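Local coordinates for protein L544 (Acanthamoeba polyphaga mimivirus, PDB 4AMQ) that probably catalyses nucleotidyl transfer, binds manganese ions and is carried in the virion of a giant virus, at residues Q84-L89 with S195-Q200. Numbering follows the deposited sequence.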
ATOM      1  N   GLN A  84      17.233   7.522 -17.743  1.00 42.67           N
ATOM      2  CA  GLN A  84      17.139   8.937 -18.078  1.00 44.22           C
ATOM      3  C   GLN A  84      15.689   9.420 -18.136  1.00 44.10           C
ATOM      4  O   GLN A  84      15.404  10.580 -17.830  1.00 43.07           O
ATOM      5  CB  GLN A  84      17.861   9.234 -19.395  1.00 46.13           C
ATOM      6  CG  GLN A  84      17.816  10.698 -19.815  1.00 48.12           C
ATOM      7  CD  GLN A  84      18.438  11.623 -18.786  1.00 54.90           C
ATOM      8  OE1 GLN A  84      19.436  11.282 -18.146  1.00 55.78           O
ATOM      9  NE2 GLN A  84      17.845  12.800 -18.617  1.00 48.37           N
ATOM     10  N   ARG A  85      14.776   8.533 -18.518  1.00 39.00           N
ATOM     11  CA  ARG A  85      13.352   8.868 -18.535  1.00 39.50           C
ATOM     12  C   ARG A  85      12.784   8.999 -17.120  1.00 38.48           C
ATOM     13  O   ARG A  85      11.864   9.778 -16.883  1.00 36.87           O
ATOM     14  CB  ARG A  85      12.557   7.834 -19.337  1.00 39.33           C
ATOM     15  CG  ARG A  85      11.041   7.973 -19.232  1.00 38.50           C
ATOM     16  CD  ARG A  85      10.546   9.350 -19.679  1.00 42.43           C
ATOM     17  NE  ARG A  85       9.088   9.438 -19.629  1.00 34.58           N
ATOM     18  CZ  ARG A  85       8.402  10.577 -19.652  1.00 39.48           C
ATOM     19  NH1 ARG A  85       9.042  11.736 -19.721  1.00 41.30           N
ATOM     20  NH2 ARG A  85       7.076  10.557 -19.601  1.00 33.88           N
ATOM     21  N   ILE A  86      13.335   8.232 -16.185  1.00 37.70           N
ATOM     22  CA  ILE A  86      12.923   8.321 -14.790  1.00 40.21           C
ATOM     23  C   ILE A  86      13.460   9.614 -14.187  1.00 40.36           C
ATOM     24  O   ILE A  86      12.785  10.269 -13.393  1.00 38.72           O
ATOM     25  CB  ILE A  86      13.409   7.110 -13.967  1.00 36.35           C
ATOM     26  CG1 ILE A  86      12.881   5.810 -14.577  1.00 40.72           C
ATOM     27  CG2 ILE A  86      12.958   7.228 -12.521  1.00 31.51           C
ATOM     28  CD1 ILE A  86      11.381   5.808 -14.801  1.00 36.92           C
ATOM     29  N   VAL A  87      14.675   9.978 -14.580  1.00 38.80           N
ATOM     30  CA  VAL A  87      15.266  11.240 -14.165  1.00 40.31           C
ATOM     31  C   VAL A  87      14.413  12.403 -14.658  1.00 38.34           C
ATOM     32  O   VAL A  87      14.158  13.352 -13.919  1.00 39.21           O
ATOM     33  CB  VAL A  87      16.711  11.384 -14.677  1.00 41.29           C
ATOM     34  CG1 VAL A  87      17.187  12.824 -14.552  1.00 40.66           C
ATOM     35  CG2 VAL A  87      17.631  10.443 -13.917  1.00 38.24           C
ATOM     36  N   ASP A  88      13.966  12.319 -15.908  1.00 36.89           N
ATOM     37  CA  ASP A  88      13.102  13.348 -16.476  1.00 40.23           C
ATOM     38  C   ASP A  88      11.801  13.466 -15.686  1.00 37.83           C
ATOM     39  O   ASP A  88      11.357  14.566 -15.367  1.00 38.93           O
ATOM     40  CB  ASP A  88      12.809  13.057 -17.949  1.00 42.01           C
ATOM     41  CG  ASP A  88      14.049  13.161 -18.822  1.00 49.70           C
ATOM     42  OD1 ASP A  88      15.155  13.328 -18.267  1.00 48.25           O
ATOM     43  OD2 ASP A  88      13.919  13.065 -20.062  1.00 46.71           O
ATOM     44  N   LEU A  89      11.193  12.329 -15.369  1.00 35.48           N
ATOM     45  CA  LEU A  89       9.980  12.321 -14.560  1.00 35.61           C
ATOM     46  C   LEU A  89      10.216  13.001 -13.214  1.00 34.32           C
ATOM     47  O   LEU A  89       9.454  13.876 -12.806  1.00 33.10           O
ATOM     48  CB  LEU A  89       9.473  10.892 -14.351  1.00 35.53           C
ATOM     49  CG  LEU A  89       8.689  10.287 -15.517  1.00 35.40           C
ATOM     50  CD1 LEU A  89       8.386   8.819 -15.263  1.00 34.07           C
ATOM     51  CD2 LEU A  89       7.402  11.070 -15.753  1.00 33.48           C
ATOM     52  N   SER A 195      13.748  -6.682 -15.042  1.00 35.36           N
ATOM     53  CA  SER A 195      12.829  -6.509 -16.162  1.00 42.54           C
ATOM     54  C   SER A 195      11.755  -5.469 -15.869  1.00 41.10           C
ATOM     55  O   SER A 195      11.110  -4.959 -16.784  1.00 40.09           O
ATOM     56  CB  SER A 195      12.169  -7.841 -16.518  1.00 38.85           C
ATOM     57  OG  SER A 195      13.141  -8.828 -16.813  1.00 56.94           O
ATOM     58  N   ILE A 196      11.558  -5.164 -14.592  1.00 39.91           N
ATOM     59  CA  ILE A 196      10.509  -4.238 -14.187  1.00 41.70           C
ATOM     60  C   ILE A 196      10.930  -3.366 -13.006  1.00 40.53           C
ATOM     61  O   ILE A 196      11.706  -3.790 -12.154  1.00 41.01           O
ATOM     62  CB  ILE A 196       9.219  -4.989 -13.807  1.00 44.06           C
ATOM     63  CG1 ILE A 196       8.149  -4.002 -13.336  1.00 42.80           C
ATOM     64  CG2 ILE A 196       9.503  -6.019 -12.727  1.00 44.24           C
ATOM     65  CD1 ILE A 196       6.954  -4.660 -12.688  1.00 44.52           C
ATOM     66  N   LEU A 197      10.419  -2.139 -12.976  1.00 37.82           N
ATOM     67  CA  LEU A 197      10.579  -1.270 -11.816  1.00 39.87           C
ATOM     68  C   LEU A 197       9.224  -0.703 -11.408  1.00 37.81           C
ATOM     69  O   LEU A 197       8.312  -0.594 -12.233  1.00 34.69           O
ATOM     70  CB  LEU A 197      11.590  -0.152 -12.091  1.00 39.66           C
ATOM     71  CG  LEU A 197      11.310   0.840 -13.221  1.00 40.80           C
ATOM     72  CD1 LEU A 197      10.382   1.949 -12.747  1.00 36.35           C
ATOM     73  CD2 LEU A 197      12.616   1.429 -13.739  1.00 38.60           C
ATOM     74  N   LEU A 198       9.086  -0.361 -10.131  1.00 34.89           N
ATOM     75  CA  LEU A 198       7.818   0.153  -9.621  1.00 30.95           C
ATOM     76  C   LEU A 198       7.960   1.606  -9.199  1.00 29.58           C
ATOM     77  O   LEU A 198       8.846   1.941  -8.408  1.00 29.12           O
ATOM     78  CB  LEU A 198       7.337  -0.684  -8.429  1.00 32.85           C
ATOM     79  CG  LEU A 198       5.993  -0.307  -7.798  1.00 39.58           C
ATOM     80  CD1 LEU A 198       4.851  -0.692  -8.721  1.00 36.65           C
ATOM     81  CD2 LEU A 198       5.819  -0.975  -6.441  1.00 39.70           C
ATOM     82  N   LEU A 199       7.098   2.463  -9.742  1.00 29.77           N
ATOM     83  CA  LEU A 199       7.041   3.861  -9.334  1.00 31.72           C
ATOM     84  C   LEU A 199       5.950   4.038  -8.280  1.00 28.86           C
ATOM     85  O   LEU A 199       4.771   3.805  -8.554  1.00 31.64           O
ATOM     86  CB  LEU A 199       6.752   4.762 -10.537  1.00 27.01           C
ATOM     87  CG  LEU A 199       7.714   4.691 -11.727  1.00 30.84           C
ATOM     88  CD1 LEU A 199       7.214   5.548 -12.887  1.00 29.11           C
ATOM     89  CD2 LEU A 199       9.117   5.108 -11.317  1.00 23.90           C
ATOM     90  N   GLN A 200       6.336   4.439  -7.075  1.00 27.50           N
ATOM     91  CA  GLN A 200       5.356   4.652  -6.013  1.00 27.65           C
ATOM     92  C   GLN A 200       5.081   6.132  -5.789  1.00 27.89           C
ATOM     93  O   GLN A 200       5.867   6.837  -5.157  1.00 26.48           O
ATOM     94  CB  GLN A 200       5.789   3.979  -4.711  1.00 30.26           C
ATOM     95  CG  GLN A 200       5.615   2.468  -4.729  1.00 40.37           C
ATOM     96  CD  GLN A 200       5.856   1.837  -3.375  1.00 43.99           C
ATOM     97  OE1 GLN A 200       6.605   2.367  -2.556  1.00 42.90           O
ATOM     98  NE2 GLN A 200       5.212   0.702  -3.130  1.00 47.67           N
TER
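In the mixed beta sheet of the nucleotidyltransferase domain, helix 82-93 packs over strand 196-204, with Ile-86 and Leu-89 meeting Leu-197 and Leu-199. It is a helix-on-sheet contact. The two short axes run almost parallel, 3° apart, and their closest approach is 12.2 Å. The seam is small, wholly apolar and buried.

Ile-86 supplies most of the helix side. CG1 stands anti to the backbone carbonyl carbon (chi1 -58°), which points it at the strand, and CD1 turns off it toward Leu-199. CD1 lies 4.2 Å from CD2 of Leu-199. CG1 touches Leu-197 more loosely, 4.5 Å from its CD2. The two strand leucines sit on one face of the sheet, and CD1 of Leu-197 packs 3.7 Å from CD2 of Leu-199. Val-44, from a loop, and Val-172, of helix 169-174, also touch Ile-86.

Strand 196-204 lies between strands 99-108 and 209-217. Leu-199 shares backbone hydrogen bonds with Ile-214, the neighbour of the manganese ligand Asp-213. The contact thus backs a sheet that also carries the ligands Asp-66 and Asp-68, consistent with a DxD metal site of a nucleotidyltransferase. It does not itself touch the metal.

One turn after Arg-85, Leu-89 lays its CD2 over one face of the Arg-85 guanidinium, 3.9 Å from the guanidinium plane and off centre. Arg-85 NE is hydrogen-bonded to Val-44 O, and NH2 makes a weak hydrogen bond to Leu-43 O. The other methyl of Leu-89 faces the strand: its CD1 rests 4.2 Å from CD1 of Leu-199.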